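Local atomic coordinates of sensor protein TorS (Vibrio parahaemolyticus, PDB entry 3O1I), a protein that probably acts as a membrane-bound histidine kinase of a phosphorelay, represented here by its sensor domain in complex with the periplasmic protein TorT. Residues E112-T117 / K217-L222; I202-V207 / L222-G227. All coordinates share one frame; numbering follows the deposited sequence.

Interaction 1 of 2, residues E112-T117 / K217-L222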
loop_
_atom_site.group_PDB
_atom_site.type_symbol
_atom_site.label_atom_id
_atom_site.label_comp_id
_atom_site.label_asym_id
_atom_site.label_seq_id
_atom_site.Cartn_x
_atom_site.Cartn_y
_atom_site.Cartn_z
ATOM N N GLU B 112 9.709 -1.711 -5.440
ATOM C CA GLU B 112 8.768 -2.479 -4.657
ATOM C C GLU B 112 9.251 -3.925 -4.570
ATOM O O GLU B 112 9.374 -4.477 -3.489
ATOM C CB GLU B 112 7.379 -2.363 -5.296
ATOM C CG GLU B 112 6.270 -2.997 -4.513
ATOM C CD GLU B 112 6.218 -4.491 -4.709
ATOM O OE1 GLU B 112 6.346 -4.938 -5.864
ATOM O OE2 GLU B 112 6.033 -5.217 -3.715
ATOM N N GLN B 113 9.544 -4.515 -5.722
ATOM C CA GLN B 113 10.041 -5.889 -5.826
ATOM C C GLN B 113 11.368 -6.052 -5.071
ATOM O O GLN B 113 11.617 -7.082 -4.428
ATOM C CB GLN B 113 10.228 -6.258 -7.309
ATOM C CG GLN B 113 8.938 -6.247 -8.099
ATOM C CD GLN B 113 9.158 -6.440 -9.579
ATOM O OE1 GLN B 113 10.296 -6.408 -10.040
ATOM N NE2 GLN B 113 8.067 -6.624 -10.343
ATOM N N LEU B 114 12.218 -5.033 -5.143
ATOM C CA LEU B 114 13.481 -5.096 -4.444
ATOM C C LEU B 114 13.255 -5.192 -2.943
ATOM O O LEU B 114 13.827 -6.048 -2.278
ATOM C CB LEU B 114 14.349 -3.876 -4.756
ATOM C CG LEU B 114 15.748 -3.958 -4.118
ATOM C CD1 LEU B 114 16.377 -5.307 -4.429
ATOM C CD2 LEU B 114 16.633 -2.846 -4.643
ATOM N N THR B 115 12.427 -4.321 -2.394
ATOM C CA THR B 115 12.197 -4.385 -0.967
ATOM C C THR B 115 11.398 -5.621 -0.602
ATOM O O THR B 115 11.499 -6.104 0.522
ATOM C CB THR B 115 11.460 -3.150 -0.456
ATOM O OG1 THR B 115 10.208 -3.018 -1.139
ATOM C CG2 THR B 115 12.298 -1.928 -0.680
ATOM N N ARG B 116 10.608 -6.132 -1.542
ATOM C CA ARG B 116 9.811 -7.329 -1.275
ATOM C C ARG B 116 10.768 -8.498 -1.077
ATOM O O ARG B 116 10.584 -9.345 -0.197
ATOM C CB ARG B 116 8.885 -7.630 -2.448
ATOM C CG ARG B 116 7.875 -8.698 -2.136
ATOM C CD ARG B 116 6.999 -9.029 -3.316
ATOM N NE ARG B 116 5.729 -9.584 -2.858
ATOM C CZ ARG B 116 4.722 -8.853 -2.380
ATOM N NH1 ARG B 116 4.825 -7.532 -2.304
ATOM N NH2 ARG B 116 3.608 -9.444 -1.968
ATOM N N THR B 117 11.792 -8.520 -1.920
ATOM C CA THR B 117 12.826 -9.538 -1.881
ATOM C C THR B 117 13.518 -9.570 -0.512
ATOM O O THR B 117 13.717 -10.637 0.073
ATOM C CB THR B 117 13.869 -9.255 -2.956
ATOM O OG1 THR B 117 13.245 -9.281 -4.243
ATOM C CG2 THR B 117 14.938 -10.288 -2.924
ATOM N N LYS B 217 22.480 0.844 -1.693
ATOM C CA LYS B 217 22.822 1.700 -2.820
ATOM C C LYS B 217 21.753 1.610 -3.913
ATOM O O LYS B 217 21.258 2.630 -4.373
ATOM C CB LYS B 217 24.200 1.326 -3.386
ATOM C CG LYS B 217 24.493 1.898 -4.776
ATOM C CD LYS B 217 25.985 1.814 -5.140
ATOM C CE LYS B 217 26.831 2.760 -4.274
ATOM N NZ LYS B 217 28.287 2.740 -4.606
ATOM N N GLN B 218 21.392 0.400 -4.326
ATOM C CA GLN B 218 20.376 0.233 -5.362
ATOM C C GLN B 218 19.089 0.978 -5.005
ATOM O O GLN B 218 18.529 1.705 -5.827
ATOM C CB GLN B 218 20.040 -1.244 -5.558
ATOM C CG GLN B 218 21.192 -2.123 -5.930
ATOM C CD GLN B 218 20.786 -3.568 -5.929
ATOM O OE1 GLN B 218 20.248 -4.068 -4.938
ATOM N NE2 GLN B 218 21.033 -4.258 -7.037
ATOM N N MET B 219 18.617 0.777 -3.779
ATOM C CA MET B 219 17.405 1.435 -3.309
ATOM C C MET B 219 17.596 2.943 -3.375
ATOM O O MET B 219 16.722 3.674 -3.852
ATOM C CB MET B 219 17.090 0.991 -1.883
ATOM C CG MET B 219 16.230 -0.274 -1.824
ATOM S SD MET B 219 15.971 -0.885 -0.138
ATOM C CE MET B 219 14.636 0.137 0.387
ATOM N N SER B 220 18.748 3.408 -2.910
ATOM C CA SER B 220 19.048 4.830 -2.959
ATOM C C SER B 220 19.074 5.340 -4.394
ATOM O O SER B 220 18.657 6.453 -4.670
ATOM C CB SER B 220 20.398 5.119 -2.317
ATOM O OG SER B 220 20.234 5.488 -0.972
ATOM N N GLN B 221 19.580 4.528 -5.310
ATOM C CA GLN B 221 19.647 4.940 -6.704
ATOM C C GLN B 221 18.253 5.085 -7.297
ATOM O O GLN B 221 17.995 6.007 -8.065
ATOM C CB GLN B 221 20.455 3.929 -7.514
ATOM C CG GLN B 221 21.695 4.515 -8.182
ATOM C CD GLN B 221 22.879 3.551 -8.146
ATOM O OE1 GLN B 221 22.739 2.363 -8.467
ATOM N NE2 GLN B 221 24.051 4.056 -7.756
ATOM N N LEU B 222 17.355 4.174 -6.935
ATOM C CA LEU B 222 16.002 4.221 -7.450
ATOM C C LEU B 222 15.280 5.444 -6.891
ATOM O O LEU B 222 14.574 6.143 -7.625
ATOM C CB LEU B 222 15.260 2.929 -7.090
ATOM C CG LEU B 222 15.803 1.640 -7.730
ATOM C CD1 LEU B 222 15.442 0.431 -6.894
ATOM C CD2 LEU B 222 15.262 1.505 -9.149
#
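A chi1 of -175°, which sets CG opposite the backbone nitrogen, extends Leu114 from helix 63-138 toward helix 213-227, where Met219 leaves its own backbone extended and then bends at the sulfur (chi3 83°), swinging CE to Thr115. One methyl of the leucine carries most of the contact. Leu114 CD2 lies 3.8 Å from Met219 CG and 4.2 Å from Leu222 CD1, so it bridges two successive turns of the facing helix. At the margin, the Gln218 side chain crosses Leu114 at about a right angle, placing its OE1 3.8 Å from Leu114 CD2, a van der Waals approach of amide to methyl. Thr115 divides its two branches: OG1 turns back to its own helix, where the backbone oxygens of Leu111 and Glu112 both lie within hydrogen-bonding reach, leaving CG2 to meet Met219 CE. The axes of the two segments run nearly antiparallel (157°) and come within 10.7 Å. Met219 also touches Leu166 of helix 142-180, making it a shared filler among three helices of this all-helical sensor domain. On a different face of the same turn, Gln113 OE1 accepts a hydrogen bond from Asn48 ND2 of the neighbouring TorT chain. Between the two segments themselves, contact is made through methyl, methylene and thioether groups, with one amide oxygen at the border; cohesion therefore depends on burial and fit of shape, not on directional bonds.

Interaction 2 of 2, residues I202-V207 / L222-G227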
loop_
_atom_site.group_PDB
_atom_site.type_symbol
_atom_site.label_atom_id
_atom_site.label_comp_id
_atom_site.label_asym_id
_atom_site.label_seq_id
_atom_site.Cartn_x
_atom_site.Cartn_y
_atom_site.Cartn_z
ATOM N N ILE B 202 11.212 10.220 3.700
ATOM C CA ILE B 202 11.289 9.197 4.717
ATOM C C ILE B 202 12.078 7.969 4.235
ATOM O O ILE B 202 12.978 7.491 4.946
ATOM C CB ILE B 202 9.893 8.768 5.149
ATOM C CG1 ILE B 202 9.236 9.913 5.891
ATOM C CG2 ILE B 202 9.970 7.535 6.031
ATOM C CD1 ILE B 202 7.821 9.642 6.244
ATOM N N MET B 203 11.750 7.470 3.038
ATOM C CA MET B 203 12.440 6.305 2.503
ATOM C C MET B 203 13.908 6.591 2.276
ATOM O O MET B 203 14.762 5.794 2.639
ATOM C CB MET B 203 11.815 5.852 1.194
ATOM C CG MET B 203 10.545 5.067 1.345
ATOM S SD MET B 203 10.143 4.205 -0.179
ATOM C CE MET B 203 11.154 2.681 0.048
ATOM N N LYS B 204 14.203 7.720 1.650
ATOM C CA LYS B 204 15.588 8.065 1.413
ATOM C C LYS B 204 16.283 7.917 2.755
ATOM O O LYS B 204 17.381 7.372 2.840
ATOM C CB LYS B 204 15.717 9.503 0.893
ATOM C CG LYS B 204 15.664 9.662 -0.625
ATOM C CD LYS B 204 15.662 11.154 -1.001
ATOM C CE LYS B 204 15.763 11.438 -2.503
ATOM N NZ LYS B 204 17.163 11.360 -3.047
ATOM N N ARG B 205 15.617 8.362 3.811
ATOM C CA ARG B 205 16.187 8.278 5.152
ATOM C C ARG B 205 16.308 6.843 5.658
ATOM O O ARG B 205 17.405 6.391 5.950
ATOM C CB ARG B 205 15.339 9.088 6.123
ATOM C CG ARG B 205 16.087 9.626 7.313
ATOM C CD ARG B 205 15.185 10.563 8.083
ATOM N NE ARG B 205 14.501 11.489 7.183
ATOM C CZ ARG B 205 13.678 12.455 7.586
ATOM N NH1 ARG B 205 13.439 12.625 8.881
ATOM N NH2 ARG B 205 13.092 13.253 6.699
ATOM N N ARG B 206 15.185 6.136 5.763
ATOM C CA ARG B 206 15.171 4.752 6.240
ATOM C C ARG B 206 16.142 3.817 5.532
ATOM O O ARG B 206 16.893 3.082 6.170
ATOM C CB ARG B 206 13.782 4.150 6.090
ATOM C CG ARG B 206 12.702 4.851 6.857
ATOM C CD ARG B 206 12.894 4.733 8.344
ATOM N NE ARG B 206 11.815 5.414 9.050
ATOM C CZ ARG B 206 10.526 5.112 8.926
ATOM N NH1 ARG B 206 10.137 4.124 8.115
ATOM N NH2 ARG B 206 9.623 5.814 9.606
ATOM N N VAL B 207 16.107 3.826 4.208
ATOM C CA VAL B 207 16.965 2.948 3.426
ATOM C C VAL B 207 18.450 3.130 3.742
ATOM O O VAL B 207 19.192 2.161 3.902
ATOM C CB VAL B 207 16.728 3.169 1.908
ATOM C CG1 VAL B 207 17.329 4.498 1.455
ATOM C CG2 VAL B 207 17.314 2.020 1.136
ATOM N N LEU B 222 17.355 4.174 -6.935
ATOM C CA LEU B 222 16.002 4.221 -7.450
ATOM C C LEU B 222 15.280 5.444 -6.891
ATOM O O LEU B 222 14.574 6.143 -7.625
ATOM C CB LEU B 222 15.260 2.929 -7.090
ATOM C CG LEU B 222 15.803 1.640 -7.730
ATOM C CD1 LEU B 222 15.442 0.431 -6.894
ATOM C CD2 LEU B 222 15.262 1.505 -9.149
ATOM N N LEU B 223 15.466 5.726 -5.604
ATOM C CA LEU B 223 14.793 6.880 -4.997
ATOM C C LEU B 223 15.253 8.231 -5.578
ATOM O O LEU B 223 14.491 9.195 -5.635
ATOM C CB LEU B 223 15.007 6.880 -3.485
ATOM C CG LEU B 223 14.416 5.711 -2.684
ATOM C CD1 LEU B 223 14.870 5.816 -1.204
ATOM C CD2 LEU B 223 12.895 5.717 -2.816
ATOM N N THR B 224 16.501 8.289 -6.014
ATOM C CA THR B 224 17.057 9.494 -6.578
ATOM C C THR B 224 16.473 9.709 -7.963
ATOM O O THR B 224 16.160 10.842 -8.340
ATOM C CB THR B 224 18.568 9.377 -6.686
ATOM O OG1 THR B 224 19.129 9.256 -5.376
ATOM C CG2 THR B 224 19.144 10.607 -7.376
ATOM N N GLU B 225 16.346 8.617 -8.718
ATOM C CA GLU B 225 15.774 8.679 -10.051
ATOM C C GLU B 225 14.310 9.066 -9.928
ATOM O O GLU B 225 13.797 9.832 -10.736
ATOM C CB GLU B 225 15.886 7.331 -10.779
ATOM C CG GLU B 225 17.240 7.045 -11.406
ATOM C CD GLU B 225 17.815 8.250 -12.130
ATOM O OE1 GLU B 225 17.237 8.697 -13.156
ATOM O OE2 GLU B 225 18.858 8.759 -11.655
ATOM N N LEU B 226 13.635 8.533 -8.916
ATOM C CA LEU B 226 12.239 8.863 -8.726
ATOM C C LEU B 226 12.077 10.321 -8.290
ATOM O O LEU B 226 11.156 11.006 -8.755
ATOM C CB LEU B 226 11.606 7.921 -7.703
ATOM C CG LEU B 226 11.120 6.606 -8.329
ATOM C CD1 LEU B 226 11.017 5.509 -7.276
ATOM C CD2 LEU B 226 9.791 6.862 -9.028
ATOM N N GLY B 227 12.975 10.810 -7.431
ATOM C CA GLY B 227 12.853 12.186 -6.978
ATOM C C GLY B 227 13.002 13.206 -8.106
ATOM O O GLY B 227 12.369 14.282 -8.095
#
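Leu223 lays its branched end against the backbone of helix 186-208 at Met203 and Lys204, and this is where the two segments fit closely. Its CD1 is 3.5 Å from Lys204 N and also meets Met203 CB, at 3.9 Å. Val207, one turn further on, approaches tip to tip, with its CG1 3.9 Å from Leu223 CD1. The other methyl turns to Met203: Leu223 CD2 lies 4.1 Å from Met203 SD, and the two side chains cross at about a right angle. The arrangement is one of an antiparallel helical hairpin, in which helix 186-208 and helix 213-227 are joined by a short connection and run back along each other; the axes of 202-207 and 222-227 come within 10.5 Å at 166°. Behind the hairpin, Met203 rests on Leu169, Ala170 and Met173 of helix 142-180, and Leu223 reaches Leu111 of helix 63-138. Toward solvent the fit relaxes. The aliphatic part of Lys204 slides past Leu223 in the opposite direction, and a bend at chi4 (-81°) brings NZ to the exposed Thr224. Lys204 NZ stays 3.7 Å from Thr224 OG1, too far for a hydrogen bond; the hydroxyl's bond is to Ser220 O, one turn back.

From the N terminus the chain first passes 112-117 on the long helix 63-138, returns along helix 142-180, and reaches 202-207 before it turns into 217-222 and 222-227. Interaction 1 closes a long loop of about 100 residues, most of it helical; interaction 2 closes a short hairpin, with 14 residues between its segments, ten of them helical. Their segments alternate along the sequence, so the loops cross and neither nests in the other. Both draw on helix 213-227, with Leu222 common to the two ranges, and their centres lie about 9 Å apart. Val207 packs on Met219 and Ser220, joining them directly. Helix 213-227 is thus tied to both helix 63-138 and helix 186-208, on adjoining flanks.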